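Local coordinates for fatty acid/retinol binding protein protein 7, isoform A, confirmed BY transcript evidence (Caenorhabditis elegans, PDB 2W9Y) that probably binds fatty acids such as oleic acid, and retinoids, as a small, all-helical lipid carrier of the nematode FAR family, at residues A[73-76]-A[77-80]; A[118-121]-A[122-125]. All coordinates share one frame; numbering follows the deposited sequence.

Interaction 1 (A[73-76]-A[77-80])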
loop_
_atom_site.group_PDB
_atom_site.type_symbol
_atom_site.label_atom_id
_atom_site.label_comp_id
_atom_site.label_asym_id
_atom_site.label_seq_id
_atom_site.Cartn_x
_atom_site.Cartn_y
_atom_site.Cartn_z
ATOM N N ASN A 73 -8.404 0.558 -3.153
ATOM C CA ASN A 73 -8.213 -0.030 -1.856
ATOM C C ASN A 73 -9.598 -0.092 -1.139
ATOM O O ASN A 73 -9.864 -0.980 -0.346
ATOM C CB ASN A 73 -7.251 0.818 -1.008
ATOM C CG ASN A 73 -5.785 0.692 -1.366
ATOM O OD1 ASN A 73 -4.977 1.358 -0.715
ATOM N ND2 ASN A 73 -5.414 -0.164 -2.323
ATOM N N LYS A 74 -10.484 0.859 -1.450
ATOM C CA LYS A 74 -11.743 0.969 -0.673
ATOM C C LYS A 74 -12.570 -0.241 -0.817
ATOM O O LYS A 74 -13.131 -0.727 0.187
ATOM C CB LYS A 74 -12.575 2.176 -1.157
ATOM C CG LYS A 74 -11.968 3.509 -0.815
ATOM C CD LYS A 74 -12.869 4.674 -1.357
ATOM C CE LYS A 74 -12.161 6.027 -1.200
ATOM N NZ LYS A 74 -12.944 7.085 -1.904
ATOM N N LYS A 75 -12.639 -0.751 -2.040
ATOM C CA LYS A 75 -13.528 -1.861 -2.374
ATOM C C LYS A 75 -13.153 -3.035 -1.473
ATOM O O LYS A 75 -13.999 -3.858 -1.121
ATOM C CB LYS A 75 -13.360 -2.238 -3.860
ATOM C CG LYS A 75 -14.243 -3.381 -4.242
ATOM C CD LYS A 75 -14.617 -3.443 -5.727
ATOM C CE LYS A 75 -15.761 -4.451 -5.903
ATOM N NZ LYS A 75 -17.179 -3.957 -5.763
ATOM N N ARG A 76 -11.877 -3.116 -1.114
ATOM C CA ARG A 76 -11.362 -4.314 -0.445
ATOM C C ARG A 76 -11.949 -4.393 0.961
ATOM O O ARG A 76 -11.869 -5.402 1.608
ATOM C CB ARG A 76 -9.827 -4.240 -0.357
ATOM C CG ARG A 76 -9.156 -4.402 -1.781
ATOM C CD ARG A 76 -7.719 -4.033 -1.749
ATOM N NE ARG A 76 -7.117 -4.204 -3.126
ATOM C CZ ARG A 76 -6.602 -5.350 -3.596
ATOM N NH1 ARG A 76 -6.501 -6.472 -2.852
ATOM N NH2 ARG A 76 -6.118 -5.371 -4.849
ATOM N N LEU A 77 -12.448 -3.285 1.475
ATOM C CA LEU A 77 -12.993 -3.328 2.859
ATOM C C LEU A 77 -14.483 -3.719 2.919
ATOM O O LEU A 77 -15.046 -4.022 4.014
ATOM C CB LEU A 77 -12.773 -1.978 3.578
ATOM C CG LEU A 77 -11.335 -1.452 3.644
ATOM C CD1 LEU A 77 -11.266 -0.093 4.320
ATOM C CD2 LEU A 77 -10.548 -2.420 4.446
ATOM N N ASP A 78 -15.138 -3.720 1.788
ATOM C CA ASP A 78 -16.621 -3.931 1.793
ATOM C C ASP A 78 -17.108 -5.244 2.395
ATOM O O ASP A 78 -16.596 -6.326 2.053
ATOM C CB ASP A 78 -17.231 -3.789 0.354
ATOM C CG ASP A 78 -17.235 -2.328 -0.155
ATOM O OD1 ASP A 78 -17.049 -1.362 0.651
ATOM O OD2 ASP A 78 -17.419 -2.130 -1.399
ATOM N N GLY A 79 -18.122 -5.164 3.282
ATOM C CA GLY A 79 -18.721 -6.383 3.808
ATOM C C GLY A 79 -17.995 -7.153 4.885
ATOM O O GLY A 79 -18.576 -8.114 5.467
ATOM N N LEU A 80 -16.757 -6.715 5.184
ATOM C CA LEU A 80 -15.941 -7.337 6.211
ATOM C C LEU A 80 -16.458 -7.084 7.627
ATOM O O LEU A 80 -17.049 -6.036 7.864
ATOM C CB LEU A 80 -14.471 -6.896 6.104
ATOM C CG LEU A 80 -13.667 -7.227 4.834
ATOM C CD1 LEU A 80 -12.225 -6.653 4.904
ATOM C CD2 LEU A 80 -13.628 -8.760 4.626
HETATM O O HOH W 1 -14.704 0.794 1.968
#

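Interaction 2 (A[118-121]-A[122-125])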
loop_
_atom_site.group_PDB
_atom_site.type_symbol
_atom_site.label_atom_id
_atom_site.label_comp_id
_atom_site.label_asym_id
_atom_site.label_seq_id
_atom_site.Cartn_x
_atom_site.Cartn_y
_atom_site.Cartn_z
ATOM N N GLN A 118 1.495 -13.353 11.153
ATOM C CA GLN A 118 1.148 -14.055 12.412
ATOM C C GLN A 118 -0.327 -13.766 12.782
ATOM O O GLN A 118 -1.111 -14.679 13.149
ATOM C CB GLN A 118 2.118 -13.615 13.514
ATOM C CG GLN A 118 2.083 -14.463 14.798
ATOM C CD GLN A 118 1.128 -13.871 15.859
ATOM O OE1 GLN A 118 0.331 -12.941 15.601
ATOM N NE2 GLN A 118 1.225 -14.402 17.056
ATOM N N GLU A 119 -0.742 -12.511 12.624
ATOM C CA GLU A 119 -2.072 -12.098 13.030
ATOM C C GLU A 119 -3.127 -12.739 12.169
ATOM O O GLU A 119 -4.249 -13.054 12.641
ATOM C CB GLU A 119 -2.186 -10.580 12.942
ATOM C CG GLU A 119 -1.400 -9.846 14.043
ATOM C CD GLU A 119 -1.289 -8.351 13.794
ATOM O OE1 GLU A 119 -0.558 -7.938 12.854
ATOM O OE2 GLU A 119 -1.921 -7.574 14.534
ATOM N N PHE A 120 -2.799 -12.917 10.892
ATOM C CA PHE A 120 -3.793 -13.457 9.941
ATOM C C PHE A 120 -4.123 -14.865 10.391
ATOM O O PHE A 120 -5.284 -15.348 10.336
ATOM C CB PHE A 120 -3.208 -13.474 8.524
ATOM C CG PHE A 120 -4.148 -14.028 7.508
ATOM C CD1 PHE A 120 -5.158 -13.233 7.015
ATOM C CD2 PHE A 120 -4.087 -15.377 7.154
ATOM C CE1 PHE A 120 -6.091 -13.732 6.042
ATOM C CE2 PHE A 120 -4.996 -15.919 6.226
ATOM C CZ PHE A 120 -6.017 -15.093 5.673
ATOM N N GLN A 121 -3.081 -15.525 10.851
ATOM C CA GLN A 121 -3.190 -16.912 11.247
ATOM C C GLN A 121 -4.088 -17.094 12.443
ATOM O O GLN A 121 -4.653 -18.148 12.595
ATOM C CB GLN A 121 -1.831 -17.488 11.640
ATOM C CG GLN A 121 -0.768 -17.481 10.588
ATOM C CD GLN A 121 -1.142 -18.181 9.348
ATOM O OE1 GLN A 121 -1.758 -19.267 9.358
ATOM N NE2 GLN A 121 -0.761 -17.584 8.248
ATOM N N SER A 122 -4.245 -16.098 13.295
ATOM C CA SER A 122 -5.120 -16.274 14.472
ATOM C C SER A 122 -6.566 -15.740 14.287
ATOM O O SER A 122 -7.379 -15.713 15.240
ATOM C CB SER A 122 -4.435 -15.628 15.673
ATOM O OG SER A 122 -4.243 -14.276 15.384
ATOM N N LEU A 123 -6.884 -15.308 13.067
ATOM C CA LEU A 123 -8.257 -14.880 12.755
ATOM C C LEU A 123 -9.138 -16.101 12.552
ATOM O O LEU A 123 -8.632 -17.196 12.212
ATOM C CB LEU A 123 -8.264 -14.022 11.453
ATOM C CG LEU A 123 -7.539 -12.667 11.491
ATOM C CD1 LEU A 123 -7.510 -11.978 10.142
ATOM C CD2 LEU A 123 -8.220 -11.677 12.496
ATOM N N SER A 124 -10.452 -15.924 12.690
ATOM C CA SER A 124 -11.369 -17.029 12.486
ATOM C C SER A 124 -11.335 -17.496 11.055
ATOM O O SER A 124 -10.878 -16.764 10.144
ATOM C CB SER A 124 -12.773 -16.636 12.839
ATOM O OG SER A 124 -13.285 -15.701 11.935
ATOM N N SER A 125 -11.724 -18.731 10.835
ATOM C CA SER A 125 -11.718 -19.226 9.480
ATOM C C SER A 125 -12.583 -18.360 8.615
ATOM O O SER A 125 -12.304 -18.232 7.405
ATOM C CB SER A 125 -12.271 -20.652 9.376
ATOM O OG SER A 125 -11.373 -21.542 9.982
HETATM O O HOH W 2 -2.084 -13.347 16.740
HETATM O O HOH W 3 -5.419 -11.840 14.646
HETATM O O HOH W 4 -7.660 -19.475 12.717
#

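Interaction 1 (A[73-76]-A[77-80])
Leu77 and Asp78 fold back on the carbonyls of Lys74 and Lys75 where helix 60-75 runs out, through a type I beta turn from Lys75 to Asp78 that is followed by a type II turn from Leu77 to Leu80. Two backbone bonds set the bend: Leu77 N donates to Lys74 O at 2.9 Å and Asp78 N to Lys75 O at 3.1 Å. The side chains leave this bend in different directions. Leu77 lays its CB over Lys74 O, 3.6 Å away, and its isobutyl group reaches Ala88 of helix 82-104. Asp78 lies across the oxygen of the turn: with CG placed beside its own backbone N (chi1 -71°), OD2 comes within 3.8 Å of Lys75 O, while OD1 is turned to the Lys74 side. The ammonium of Lys75 stays short of a salt bridge, NZ standing 4.7 Å from Asp78 OD2, close enough for a weak attraction, probably, but not in contact. Arg76 sends an extended chain back along the helix, away from the turn; its guanidinium forms salt bridges with Glu19 and Asp137, and Asn134 ND2 binds the Arg76 carbonyl as well as that of Asp78. Gly79, at positive phi (77°), lets the second turn close, although the turn's closing bond, Leu80 N to Leu77 O, is weak. CD1 of Leu80 comes to 3.5 Å from Arg76 O, and the side chain also packs on Val85, Ala130 and Leu131. On the exposed side a water donates to Lys74 O at 2.8 Å and, weakly, to Asp78 OD1.

Interaction 2 (A[118-121]-A[122-125])
The Phe120 ring meets Leu123 obliquely, CD1 to CD1 at 4.1 Å, the two side chains crossing at about a right angle; the same ring stacks with that of Phe140 and touches Leu131 and Arg132. Its CG is anti to the backbone N (chi1 179°), which swings the ring off the end of helix 111-121 into the protein. Leu123 lays CB against Phe120 O at 3.4 Å and also touches Tyr87. Backbone bonds close the helix end: Leu123 N donates to Phe120 O at 3.2 Å and Ser122 N to Glu119 O at 3.1 Å, and Ser122 N makes a weak bond to Gln118 O. Ser122 OG sits 3.0 Å from Glu119 O; one water joins these two oxygens and another links OG to Gln118 OE1. In the conformer given here the Glu119 carboxylate forms a salt bridge with Lys90; a sulfate, probably from the crystallisation liquor, lies near the side chain. Ser124 then N-caps helix 125-134, its OG accepting from Asp127 N. The contact thus has an apolar inner side and a hydrated outer one, where water adds to the backbone bonds at Glu119 O and links the carbonyls of Gln121 and Leu123.

Overall arrangement
Both contacts are helix C-terminal ends that open into short connections: interaction 1 passes from helix 60-75 to helix 82-104, and interaction 2 from helix 111-121 to helix 125-134. Their centres lie about 18 Å apart and their nearest atoms about 9 Å, so they do not touch. Two helices bridge them. Leu131 of helix 125-134 is touched by Leu80 from interaction 1 and by Phe120 and Leu123 from interaction 2, and helix 82-104 receives Leu77 and Leu80 as well as Glu119 and Leu123. Both are surface contacts, centred about 14 and 20 Å from the middle of the chain; neither can be tied to the lipid site from the geometry here.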